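Side-chain contacts in kinetochore protein Mis16 (Schizosaccharomyces japonicus, PDB 4XYH), which recognises histone H4 and the CENP-A-specific chaperone Scm3, and probably helps to place CENP-A nucleosomes at centromeres: residues A[329-334]-A[339-344]; A[298-301]-A[305-308]; A[89-94]-A[159-164]; A[75-80]-A[405-410]. All blocks are in the same frame, centred on the assembly; numbering follows the deposited sequence.

Contact 1 (A[329-334]-A[339-344]); sequences YNVQWS and PILVTS
Residues 329-333 and 340-344 run antiparallel, their axes 165° apart, with Gln332 N bonded to Val342 O at 2.9 Å, Val342 N bonded to Gln332 O at 2.8 Å, and a classic beta bulge where Tyr329 and Asn330 both face Ser344. The two strands form a hairpin in one blade of a WD-repeat beta propeller.

Trp333 and Leu341 leave the same face of the sheet and run alongside each other. Leu341 CB sits over a face of the indole, 4.1 Å from the centroid of the six-membered ring and shifted toward its rim. Trp333 also packs on Ala298 of strand 296-301 in the adjacent blade. Trp333 NE1 bonds to Ala288 O of that blade, which fixes the turn of the ring. With a leucine in place of Trp333, Ala288 O would probably lose this donor and a gap would open beside Leu341 and Ala298. The chi1 of Leu341 (80°) directs its branch along the sheet toward Val331, where CD1 touches Val331 CG2 at 3.8 Å. Thr343 OG1, on the same face, is held by His324 and Trp353. On the other face, Val342 CG1 packs against Gln332 CB, also at 3.8 Å.

Contact 2 (A[298-301]-A[305-308]); sequences ATAS and TVAL
Ala298 starts the first segment opposite Leu308, a non-hydrogen-bonded pair of an antiparallel hairpin within a WD-repeat blade. Its CB is touched by Leu308 CD2 at 3.7 Å. Val306 CG1 reaches the same methyl more loosely, at 4.1 Å. A methyl is all that Ala298 offers, yet two branched side chains meet it.

Thr299 comes next and pairs with Ala307 through two backbone bonds. Thr299 N gives to Ala307 O at 2.9 Å, and Ala307 N gives to Thr299 O, also at 2.9 Å. The Thr299 hydroxyl stands between its own backbone N and carbonyl carbon (chi1 54°). From there OG1 lies alongside Ala307 CB at 3.6 Å and bonds to His280 NE2 and Trp309 NE1. This buried link of histidine, threonine and tryptophan is characteristic of WD repeats. Val306 CG1 also packs beside Thr299 O, at 3.4 Å.

Ala300 returns to the apolar face. Its CB has only a light contact with Val306 CG2, at 4.3 Å.

Ser301 closes the walk. Its N gives to Thr305 O at 3.0 Å. Ser301 OG bonds to Pro283 O and Asp303 N, tying down the turn that joins the two strands.

Strands 284-289 and 319-321 flank this hairpin within its blade, and strands 328-333 and 340-345 of the next blade pack on the face that carries Ala298, Ala300 and Val306.

Contact 3 (A[89-94]-A[159-164]); sequences LQVASV and FDLNLY
Phe159 opens the second segment and receives Leu89 over one face of its ring. Leu89 and Phe159 reach toward each other from their two strands. Leu89 CD2 sits 3.8 Å from the ring centroid, 16° off the ring normal, in a CH-pi contact. For Phe159, chi1 (-60°) sends the ring toward Leu89, and chi2 (77°) turns a face to CD2. The ring edge meets Tyr164 OH in plane, and that hydroxyl bonds to Gln175 OE1. Thr149 of strand 146-150 touches both Leu89 and Phe159. Were Phe159 an alanine, Leu89 CD2 would probably lose its aromatic cover, and a gap would be likely beside Thr149.

Asp160 points elsewhere and shapes the chain end. Its OD1 accepts from Asn162 N at 3.1 Å, met from above the carboxylate plane, which makes an Asx turn. Asp160 O accepts from Leu163 N and starts a short 3-10 segment. Gln175 OE1 takes Asp160 N as well.

Leu161 turns back to the first segment. Its CD1 approaches Val91 CG2 at 4.2 Å, and the two side chains cross obliquely. This is a lighter contact than the one at Phe159. Leu161 also touches Ile128, on a strand beside 87-97.

Strands 87-97 and 156-160 belong to successive sheets. Apolar side chains packed between the sheets of neighbouring blades are typical of a beta propeller.

Contact 4 (A[75-80]-A[405-410]); sequences LLLGTQ and NILQIW
Leu75 and Ile409 meet across the seam of the beta propeller, where the first and last blades of the ring come side by side. Strand 70-77 lies in the first blade. Strand 406-412 lies in the last blade, next to the N-terminal strand 41-48 that completes it. The contact is made by side chains alone, since the nearest CA atoms are far apart, with Leu77 CA and Leu407 CA at 9.8 Å.

The tighter part is at Leu75. Its CD1 touches Ile409 CD1 at 4.0 Å, and the side chains pass with their ends overlapping, each reaching toward the other's strand. For Ile409, chi2 (180°) stretches the CG1-CD1 bond away from the backbone, which brings CD1 to Leu75. Val56, Trp58 and Val94 pack on Leu75, while Ile45 and Leu96 pack on Ile409, and these apolar groups close in around the pair.

The looser part is toward Gln80 and Asn405, both partly exposed. They do not touch across the contact. Asn405 ND2 instead bonds to Leu49 O, and Gln80 leans on Asp133.

Between these two parts stand Leu77 and Leu407, both buried. In Leu407, chi2 (64°) leaves CD2 extended away from its CA and pointing to Leu77. Leu407 CD2 comes to 4.3 Å from Leu77 CD1, a light methyl contact.

Contacts 1 and 2 are hairpins in consecutive blades and pack on each other, with centres 10 Å apart. Thr343 CG2 meets Val306 CG2 at 3.5 Å, and Val331 CG2 meets Ala298 CB at 3.8 Å. Contacts 3 and 4 share the first blade, where strands 70-77 and 87-97 are neighbours. A probable hydrogen bond joins Leu77 N to Gln90 O (2.8 Å). Contacts 2 and 3 lie on opposite sides of the chain's centre, about 33 Å apart between centres. Contact 4 spans most of the sequence, and the other three contacts are nested inside the loop it closes. All four build the propeller scaffold that presumably presents the histone-binding surfaces.

Contact 1 (A[329-334]-A[339-344])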
loop_
_atom_site.group_PDB
_atom_site.type_symbol
_atom_site.label_atom_id
_atom_site.label_comp_id
_atom_site.label_asym_id
_atom_site.label_seq_id
_atom_site.Cartn_x
_atom_site.Cartn_y
_atom_site.Cartn_z
ATOM N N TYR A 329 -2.406 7.651 6.003
ATOM C CA TYR A 329 -2.009 7.418 4.622
ATOM C C TYR A 329 -2.408 6.019 4.126
ATOM O O TYR A 329 -3.210 5.878 3.220
ATOM C CB TYR A 329 -0.499 7.623 4.489
ATOM C CG TYR A 329 0.016 7.634 3.065
ATOM C CD1 TYR A 329 -0.414 8.600 2.157
ATOM C CD2 TYR A 329 0.964 6.694 2.629
ATOM C CE1 TYR A 329 0.067 8.618 0.844
ATOM C CE2 TYR A 329 1.459 6.707 1.312
ATOM C CZ TYR A 329 1.007 7.672 0.424
ATOM O OH TYR A 329 1.475 7.704 -0.885
ATOM N N ASN A 330 -1.847 4.985 4.729
ATOM C CA ASN A 330 -2.078 3.634 4.258
ATOM C C ASN A 330 -3.214 2.970 5.033
ATOM O O ASN A 330 -3.420 3.245 6.211
ATOM C CB ASN A 330 -0.793 2.793 4.375
ATOM C CG ASN A 330 0.381 3.396 3.605
ATOM O OD1 ASN A 330 1.476 3.603 4.153
ATOM N ND2 ASN A 330 0.158 3.680 2.323
ATOM N N VAL A 331 -3.941 2.090 4.362
ATOM C CA VAL A 331 -4.944 1.285 5.021
ATOM C C VAL A 331 -4.942 -0.076 4.334
ATOM O O VAL A 331 -5.020 -0.148 3.119
ATOM C CB VAL A 331 -6.342 1.963 4.982
ATOM C CG1 VAL A 331 -6.758 2.353 3.547
ATOM C CG2 VAL A 331 -7.371 1.090 5.637
ATOM N N GLN A 332 -4.792 -1.153 5.102
ATOM C CA GLN A 332 -4.734 -2.492 4.521
ATOM C C GLN A 332 -5.414 -3.514 5.414
ATOM O O GLN A 332 -5.076 -3.646 6.600
ATOM C CB GLN A 332 -3.294 -2.930 4.283
ATOM C CG GLN A 332 -2.540 -2.064 3.298
ATOM C CD GLN A 332 -2.421 -2.705 1.946
ATOM O OE1 GLN A 332 -2.514 -2.031 0.911
ATOM N NE2 GLN A 332 -2.207 -4.019 1.937
ATOM N N TRP A 333 -6.350 -4.258 4.836
ATOM C CA TRP A 333 -7.036 -5.307 5.572
ATOM C C TRP A 333 -6.135 -6.524 5.742
ATOM O O TRP A 333 -5.392 -6.871 4.830
ATOM C CB TRP A 333 -8.311 -5.704 4.845
ATOM C CG TRP A 333 -9.328 -4.634 4.805
ATOM C CD1 TRP A 333 -9.558 -3.758 3.785
ATOM C CD2 TRP A 333 -10.265 -4.306 5.835
ATOM N NE1 TRP A 333 -10.581 -2.907 4.116
ATOM C CE2 TRP A 333 -11.036 -3.226 5.370
ATOM C CE3 TRP A 333 -10.528 -4.824 7.108
ATOM C CZ2 TRP A 333 -12.062 -2.655 6.130
ATOM C CZ3 TRP A 333 -11.548 -4.258 7.859
ATOM C CH2 TRP A 333 -12.304 -3.182 7.368
ATOM N N SER A 334 -6.183 -7.176 6.898
ATOM C CA SER A 334 -5.498 -8.467 7.022
ATOM C C SER A 334 -6.057 -9.468 5.993
ATOM O O SER A 334 -7.266 -9.566 5.815
ATOM C CB SER A 334 -5.645 -9.029 8.440
ATOM O OG SER A 334 -5.410 -10.436 8.463
ATOM N N PRO A 339 -11.981 -9.070 10.651
ATOM C CA PRO A 339 -12.149 -7.782 11.330
ATOM C C PRO A 339 -10.854 -6.983 11.574
ATOM O O PRO A 339 -10.897 -5.950 12.251
ATOM C CB PRO A 339 -12.775 -8.186 12.670
ATOM C CG PRO A 339 -12.272 -9.539 12.927
ATOM C CD PRO A 339 -12.021 -10.204 11.598
ATOM N N ILE A 340 -9.730 -7.447 11.042
ATOM C CA ILE A 340 -8.442 -6.845 11.337
ATOM C C ILE A 340 -7.952 -5.998 10.166
ATOM O O ILE A 340 -7.909 -6.472 9.026
ATOM C CB ILE A 340 -7.388 -7.927 11.650
ATOM C CG1 ILE A 340 -7.840 -8.824 12.818
ATOM C CG2 ILE A 340 -6.023 -7.302 11.894
ATOM C CD1 ILE A 340 -7.884 -8.153 14.177
ATOM N N LEU A 341 -7.602 -4.746 10.444
ATOM C CA LEU A 341 -6.937 -3.900 9.451
ATOM C C LEU A 341 -5.805 -3.085 10.082
ATOM O O LEU A 341 -5.727 -2.928 11.299
ATOM C CB LEU A 341 -7.932 -2.964 8.753
ATOM C CG LEU A 341 -8.379 -1.691 9.464
ATOM C CD1 LEU A 341 -9.088 -0.737 8.510
ATOM C CD2 LEU A 341 -9.310 -2.071 10.586
ATOM N N VAL A 342 -4.912 -2.599 9.233
ATOM C CA VAL A 342 -3.742 -1.876 9.675
ATOM C C VAL A 342 -3.709 -0.518 8.959
ATOM O O VAL A 342 -4.120 -0.412 7.797
ATOM C CB VAL A 342 -2.446 -2.696 9.407
ATOM C CG1 VAL A 342 -2.130 -2.800 7.908
ATOM C CG2 VAL A 342 -1.305 -2.083 10.119
ATOM N N THR A 343 -3.265 0.519 9.667
ATOM C CA THR A 343 -3.158 1.856 9.104
ATOM C C THR A 343 -1.803 2.468 9.462
ATOM O O THR A 343 -1.134 2.020 10.394
ATOM C CB THR A 343 -4.286 2.795 9.607
ATOM O OG1 THR A 343 -4.179 2.972 11.027
ATOM C CG2 THR A 343 -5.654 2.222 9.281
ATOM N N SER A 344 -1.410 3.496 8.715
ATOM C CA SER A 344 -0.121 4.148 8.898
ATOM C C SER A 344 -0.327 5.644 8.772
ATOM O O SER A 344 -1.218 6.099 8.048
ATOM C CB SER A 344 0.908 3.674 7.870
ATOM O OG SER A 344 0.819 4.432 6.663
#

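Contact 2 (A[298-301]-A[305-308])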
loop_
_atom_site.group_PDB
_atom_site.type_symbol
_atom_site.label_atom_id
_atom_site.label_comp_id
_atom_site.label_asym_id
_atom_site.label_seq_id
_atom_site.Cartn_x
_atom_site.Cartn_y
_atom_site.Cartn_z
ATOM N N ALA A 298 -12.657 0.701 3.648
ATOM C CA ALA A 298 -12.131 1.709 4.560
ATOM C C ALA A 298 -11.467 2.834 3.793
ATOM O O ALA A 298 -10.889 2.608 2.723
ATOM C CB ALA A 298 -11.141 1.082 5.530
ATOM N N THR A 299 -11.541 4.043 4.346
ATOM C CA THR A 299 -10.818 5.185 3.804
ATOM C C THR A 299 -9.913 5.791 4.872
ATOM O O THR A 299 -10.292 5.887 6.046
ATOM C CB THR A 299 -11.774 6.291 3.270
ATOM O OG1 THR A 299 -12.710 6.662 4.295
ATOM C CG2 THR A 299 -12.536 5.802 2.052
ATOM N N ALA A 300 -8.715 6.188 4.454
ATOM C CA ALA A 300 -7.768 6.877 5.324
ATOM C C ALA A 300 -7.702 8.333 4.892
ATOM O O ALA A 300 -7.523 8.625 3.711
ATOM C CB ALA A 300 -6.390 6.229 5.248
ATOM N N SER A 301 -7.839 9.246 5.842
ATOM C CA SER A 301 -7.941 10.652 5.502
ATOM C C SER A 301 -6.879 11.492 6.167
ATOM O O SER A 301 -6.336 11.112 7.207
ATOM C CB SER A 301 -9.313 11.199 5.891
ATOM O OG SER A 301 -9.383 12.596 5.642
ATOM N N THR A 305 -8.283 10.411 10.562
ATOM C CA THR A 305 -9.164 9.298 10.860
ATOM C C THR A 305 -9.218 8.267 9.756
ATOM O O THR A 305 -8.831 8.527 8.615
ATOM C CB THR A 305 -10.614 9.773 11.144
ATOM O OG1 THR A 305 -11.198 10.287 9.939
ATOM C CG2 THR A 305 -10.623 10.850 12.213
ATOM N N VAL A 306 -9.712 7.089 10.121
ATOM C CA VAL A 306 -10.107 6.089 9.158
ATOM C C VAL A 306 -11.612 5.886 9.259
ATOM O O VAL A 306 -12.133 5.651 10.342
ATOM C CB VAL A 306 -9.375 4.752 9.388
ATOM C CG1 VAL A 306 -10.022 3.640 8.561
ATOM C CG2 VAL A 306 -7.930 4.903 9.031
ATOM N N ALA A 307 -12.311 5.998 8.136
ATOM C CA ALA A 307 -13.752 5.781 8.123
ATOM C C ALA A 307 -14.077 4.437 7.480
ATOM O O ALA A 307 -13.449 4.051 6.489
ATOM C CB ALA A 307 -14.463 6.912 7.394
ATOM N N LEU A 308 -15.044 3.724 8.053
ATOM C CA LEU A 308 -15.499 2.441 7.497
ATOM C C LEU A 308 -16.818 2.636 6.759
ATOM O O LEU A 308 -17.648 3.428 7.192
ATOM C CB LEU A 308 -15.650 1.392 8.607
ATOM C CG LEU A 308 -14.343 1.177 9.379
ATOM C CD1 LEU A 308 -14.572 0.364 10.643
ATOM C CD2 LEU A 308 -13.329 0.488 8.491
#

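Contact 3 (A[89-94]-A[159-164])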
loop_
_atom_site.group_PDB
_atom_site.type_symbol
_atom_site.label_atom_id
_atom_site.label_comp_id
_atom_site.label_asym_id
_atom_site.label_seq_id
_atom_site.Cartn_x
_atom_site.Cartn_y
_atom_site.Cartn_z
ATOM N N LEU A 89 13.821 -1.094 -9.626
ATOM C CA LEU A 89 12.820 -1.998 -9.083
ATOM C C LEU A 89 13.603 -3.136 -8.427
ATOM O O LEU A 89 14.568 -3.636 -9.010
ATOM C CB LEU A 89 11.880 -2.510 -10.182
ATOM C CG LEU A 89 10.805 -3.501 -9.759
ATOM C CD1 LEU A 89 9.795 -2.842 -8.799
ATOM C CD2 LEU A 89 10.095 -4.077 -11.010
ATOM N N GLN A 90 13.209 -3.541 -7.225
ATOM C CA GLN A 90 14.030 -4.464 -6.444
ATOM C C GLN A 90 13.233 -5.624 -5.882
ATOM O O GLN A 90 12.077 -5.464 -5.463
ATOM C CB GLN A 90 14.718 -3.731 -5.276
ATOM C CG GLN A 90 15.620 -2.581 -5.695
ATOM C CD GLN A 90 16.338 -1.923 -4.523
ATOM O OE1 GLN A 90 17.561 -1.832 -4.514
ATOM N NE2 GLN A 90 15.577 -1.427 -3.549
ATOM N N VAL A 91 13.866 -6.790 -5.867
ATOM C CA VAL A 91 13.334 -7.958 -5.177
ATOM C C VAL A 91 14.268 -8.271 -4.018
ATOM O O VAL A 91 15.479 -8.381 -4.207
ATOM C CB VAL A 91 13.220 -9.203 -6.086
ATOM C CG1 VAL A 91 12.647 -10.397 -5.294
ATOM C CG2 VAL A 91 12.375 -8.901 -7.308
ATOM N N ALA A 92 13.704 -8.395 -2.821
ATOM C CA ALA A 92 14.492 -8.732 -1.643
ATOM C C ALA A 92 14.072 -10.094 -1.114
ATOM O O ALA A 92 12.914 -10.480 -1.245
ATOM C CB ALA A 92 14.328 -7.676 -0.569
ATOM N N SER A 93 15.015 -10.829 -0.538
ATOM C CA SER A 93 14.671 -12.035 0.203
ATOM C C SER A 93 14.930 -11.838 1.689
ATOM O O SER A 93 15.851 -11.131 2.097
ATOM C CB SER A 93 15.447 -13.245 -0.307
ATOM O OG SER A 93 16.829 -13.004 -0.211
ATOM N N VAL A 94 14.100 -12.464 2.502
ATOM C CA VAL A 94 14.291 -12.398 3.929
ATOM C C VAL A 94 14.066 -13.788 4.512
ATOM O O VAL A 94 13.237 -14.559 4.026
ATOM C CB VAL A 94 13.343 -11.366 4.583
ATOM C CG1 VAL A 94 11.877 -11.725 4.328
ATOM C CG2 VAL A 94 13.620 -11.244 6.065
ATOM N N PHE A 159 7.109 -5.062 -16.105
ATOM C CA PHE A 159 8.313 -5.885 -16.055
ATOM C C PHE A 159 7.901 -7.346 -16.034
ATOM O O PHE A 159 6.972 -7.708 -15.316
ATOM C CB PHE A 159 9.151 -5.573 -14.811
ATOM C CG PHE A 159 9.619 -4.143 -14.715
ATOM C CD1 PHE A 159 8.746 -3.134 -14.314
ATOM C CD2 PHE A 159 10.946 -3.807 -14.984
ATOM C CE1 PHE A 159 9.186 -1.820 -14.201
ATOM C CE2 PHE A 159 11.384 -2.495 -14.873
ATOM C CZ PHE A 159 10.499 -1.502 -14.475
ATOM N N ASP A 160 8.569 -8.187 -16.819
ATOM C CA ASP A 160 8.341 -9.633 -16.764
ATOM C C ASP A 160 9.575 -10.330 -16.170
ATOM O O ASP A 160 10.574 -10.494 -16.871
ATOM C CB ASP A 160 8.034 -10.167 -18.172
ATOM C CG ASP A 160 7.705 -11.653 -18.185
ATOM O OD1 ASP A 160 7.835 -12.347 -17.145
ATOM O OD2 ASP A 160 7.305 -12.140 -19.257
ATOM N N LEU A 161 9.509 -10.720 -14.893
ATOM C CA LEU A 161 10.689 -11.215 -14.177
ATOM C C LEU A 161 11.197 -12.534 -14.761
ATOM O O LEU A 161 12.360 -12.905 -14.602
ATOM C CB LEU A 161 10.393 -11.381 -12.681
ATOM C CG LEU A 161 10.005 -10.094 -11.921
ATOM C CD1 LEU A 161 9.887 -10.285 -10.394
ATOM C CD2 LEU A 161 10.949 -8.972 -12.255
ATOM N N ASN A 162 10.313 -13.226 -15.457
ATOM C CA ASN A 162 10.641 -14.495 -16.070
ATOM C C ASN A 162 11.663 -14.416 -17.207
ATOM O O ASN A 162 12.203 -15.432 -17.627
ATOM C CB ASN A 162 9.350 -15.155 -16.582
ATOM C CG ASN A 162 9.582 -16.560 -17.056
ATOM O OD1 ASN A 162 10.153 -17.382 -16.335
ATOM N ND2 ASN A 162 9.157 -16.847 -18.282
ATOM N N LEU A 163 11.893 -13.220 -17.729
ATOM C CA LEU A 163 12.845 -13.034 -18.821
ATOM C C LEU A 163 14.273 -12.875 -18.301
ATOM O O LEU A 163 15.201 -12.769 -19.077
ATOM C CB LEU A 163 12.483 -11.801 -19.661
ATOM C CG LEU A 163 11.115 -11.759 -20.356
ATOM C CD1 LEU A 163 10.941 -10.440 -21.117
ATOM C CD2 LEU A 163 11.009 -12.934 -21.309
ATOM N N TYR A 164 14.444 -12.825 -16.986
ATOM C CA TYR A 164 15.759 -12.607 -16.404
ATOM C C TYR A 164 15.812 -13.076 -14.955
ATOM O O TYR A 164 16.070 -12.291 -14.044
ATOM C CB TYR A 164 16.167 -11.126 -16.518
ATOM C CG TYR A 164 15.045 -10.098 -16.412
ATOM C CD1 TYR A 164 14.526 -9.727 -15.180
ATOM C CD2 TYR A 164 14.526 -9.485 -17.551
ATOM C CE1 TYR A 164 13.512 -8.791 -15.084
ATOM C CE2 TYR A 164 13.520 -8.542 -17.474
ATOM C CZ TYR A 164 13.014 -8.200 -16.235
ATOM O OH TYR A 164 12.016 -7.267 -16.129
#

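Contact 4 (A[75-80]-A[405-410])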
loop_
_atom_site.group_PDB
_atom_site.type_symbol
_atom_site.label_atom_id
_atom_site.label_comp_id
_atom_site.label_asym_id
_atom_site.label_seq_id
_atom_site.Cartn_x
_atom_site.Cartn_y
_atom_site.Cartn_z
ATOM N N LEU A 75 10.160 -9.927 -1.088
ATOM C CA LEU A 75 9.438 -8.661 -1.097
ATOM C C LEU A 75 9.760 -7.895 -2.351
ATOM O O LEU A 75 10.886 -7.961 -2.859
ATOM C CB LEU A 75 9.796 -7.795 0.109
ATOM C CG LEU A 75 9.557 -8.386 1.491
ATOM C CD1 LEU A 75 10.884 -8.524 2.214
ATOM C CD2 LEU A 75 8.631 -7.497 2.268
ATOM N N LEU A 76 8.763 -7.160 -2.823
ATOM C CA LEU A 76 8.923 -6.249 -3.922
ATOM C C LEU A 76 9.148 -4.839 -3.371
ATOM O O LEU A 76 8.324 -4.329 -2.614
ATOM C CB LEU A 76 7.698 -6.305 -4.805
ATOM C CG LEU A 76 7.683 -5.385 -6.013
ATOM C CD1 LEU A 76 8.677 -5.884 -7.075
ATOM C CD2 LEU A 76 6.265 -5.333 -6.528
ATOM N N LEU A 77 10.273 -4.229 -3.735
ATOM C CA LEU A 77 10.664 -2.902 -3.244
ATOM C C LEU A 77 11.027 -1.960 -4.375
ATOM O O LEU A 77 11.118 -2.376 -5.546
ATOM C CB LEU A 77 11.866 -3.005 -2.307
ATOM C CG LEU A 77 11.662 -3.702 -0.972
ATOM C CD1 LEU A 77 12.989 -3.867 -0.267
ATOM C CD2 LEU A 77 10.701 -2.867 -0.129
ATOM N N GLY A 78 11.272 -0.697 -4.027
ATOM C CA GLY A 78 11.705 0.279 -5.009
ATOM C C GLY A 78 12.801 1.190 -4.505
ATOM O O GLY A 78 13.281 1.035 -3.384
ATOM N N THR A 79 13.213 2.138 -5.338
ATOM C CA THR A 79 14.110 3.188 -4.885
ATOM C C THR A 79 13.511 4.559 -5.145
ATOM O O THR A 79 12.685 4.750 -6.040
ATOM C CB THR A 79 15.502 3.151 -5.581
ATOM O OG1 THR A 79 15.351 3.448 -6.977
ATOM C CG2 THR A 79 16.180 1.807 -5.396
ATOM N N GLN A 80 13.950 5.519 -4.354
ATOM C CA GLN A 80 13.676 6.912 -4.634
ATOM C C GLN A 80 15.003 7.646 -4.558
ATOM O O GLN A 80 15.515 7.885 -3.466
ATOM C CB GLN A 80 12.664 7.481 -3.641
ATOM C CG GLN A 80 12.400 8.968 -3.817
ATOM C CD GLN A 80 11.650 9.551 -2.639
ATOM O OE1 GLN A 80 11.806 9.100 -1.501
ATOM N NE2 GLN A 80 10.817 10.542 -2.907
ATOM N N ASN A 405 14.656 5.712 5.047
ATOM C CA ASN A 405 15.367 4.538 4.514
ATOM C C ASN A 405 15.248 3.257 5.350
ATOM O O ASN A 405 16.020 2.310 5.157
ATOM C CB ASN A 405 16.857 4.842 4.337
ATOM C CG ASN A 405 17.129 5.869 3.259
ATOM O OD1 ASN A 405 16.326 6.775 3.017
ATOM N ND2 ASN A 405 18.268 5.724 2.592
ATOM N N ILE A 406 14.285 3.218 6.266
ATOM C CA ILE A 406 14.125 2.060 7.132
ATOM C C ILE A 406 12.990 1.151 6.690
ATOM O O ILE A 406 11.851 1.602 6.531
ATOM C CB ILE A 406 13.880 2.487 8.592
ATOM C CG1 ILE A 406 15.148 3.102 9.170
ATOM C CG2 ILE A 406 13.494 1.293 9.436
ATOM C CD1 ILE A 406 16.318 2.166 9.126
ATOM N N LEU A 407 13.317 -0.120 6.472
ATOM C CA LEU A 407 12.324 -1.166 6.292
ATOM C C LEU A 407 12.210 -1.989 7.579
ATOM O O LEU A 407 13.209 -2.433 8.127
ATOM C CB LEU A 407 12.681 -2.077 5.115
ATOM C CG LEU A 407 11.877 -3.384 5.048
ATOM C CD1 LEU A 407 10.404 -3.103 4.815
ATOM C CD2 LEU A 407 12.415 -4.328 3.972
ATOM N N GLN A 408 10.994 -2.183 8.068
ATOM C CA GLN A 408 10.809 -3.022 9.243
ATOM C C GLN A 408 9.850 -4.161 8.952
ATOM O O GLN A 408 8.803 -3.970 8.327
ATOM C CB GLN A 408 10.305 -2.204 10.434
ATOM C CG GLN A 408 11.406 -1.711 11.322
ATOM C CD GLN A 408 10.945 -0.679 12.337
ATOM O OE1 GLN A 408 9.741 -0.425 12.500
ATOM N NE2 GLN A 408 11.911 -0.066 13.021
ATOM N N ILE A 409 10.243 -5.345 9.405
ATOM C CA ILE A 409 9.439 -6.542 9.317
ATOM C C ILE A 409 9.150 -7.007 10.738
ATOM O O ILE A 409 10.063 -7.358 11.480
ATOM C CB ILE A 409 10.152 -7.633 8.504
ATOM C CG1 ILE A 409 10.387 -7.122 7.081
ATOM C CG2 ILE A 409 9.335 -8.931 8.484
ATOM C CD1 ILE A 409 11.090 -8.104 6.175
ATOM N N TRP A 410 7.883 -6.990 11.125
ATOM C CA TRP A 410 7.539 -7.233 12.513
ATOM C C TRP A 410 6.275 -8.060 12.701
ATOM O O TRP A 410 5.418 -8.143 11.820
ATOM C CB TRP A 410 7.385 -5.905 13.258
ATOM C CG TRP A 410 6.546 -4.907 12.538
ATOM C CD1 TRP A 410 6.936 -4.099 11.498
ATOM C CD2 TRP A 410 5.178 -4.594 12.797
ATOM N NE1 TRP A 410 5.889 -3.299 11.101
ATOM C CE2 TRP A 410 4.798 -3.583 11.881
ATOM C CE3 TRP A 410 4.230 -5.063 13.713
ATOM C CZ2 TRP A 410 3.511 -3.040 11.857
ATOM C CZ3 TRP A 410 2.953 -4.518 13.685
ATOM C CH2 TRP A 410 2.608 -3.521 12.761
#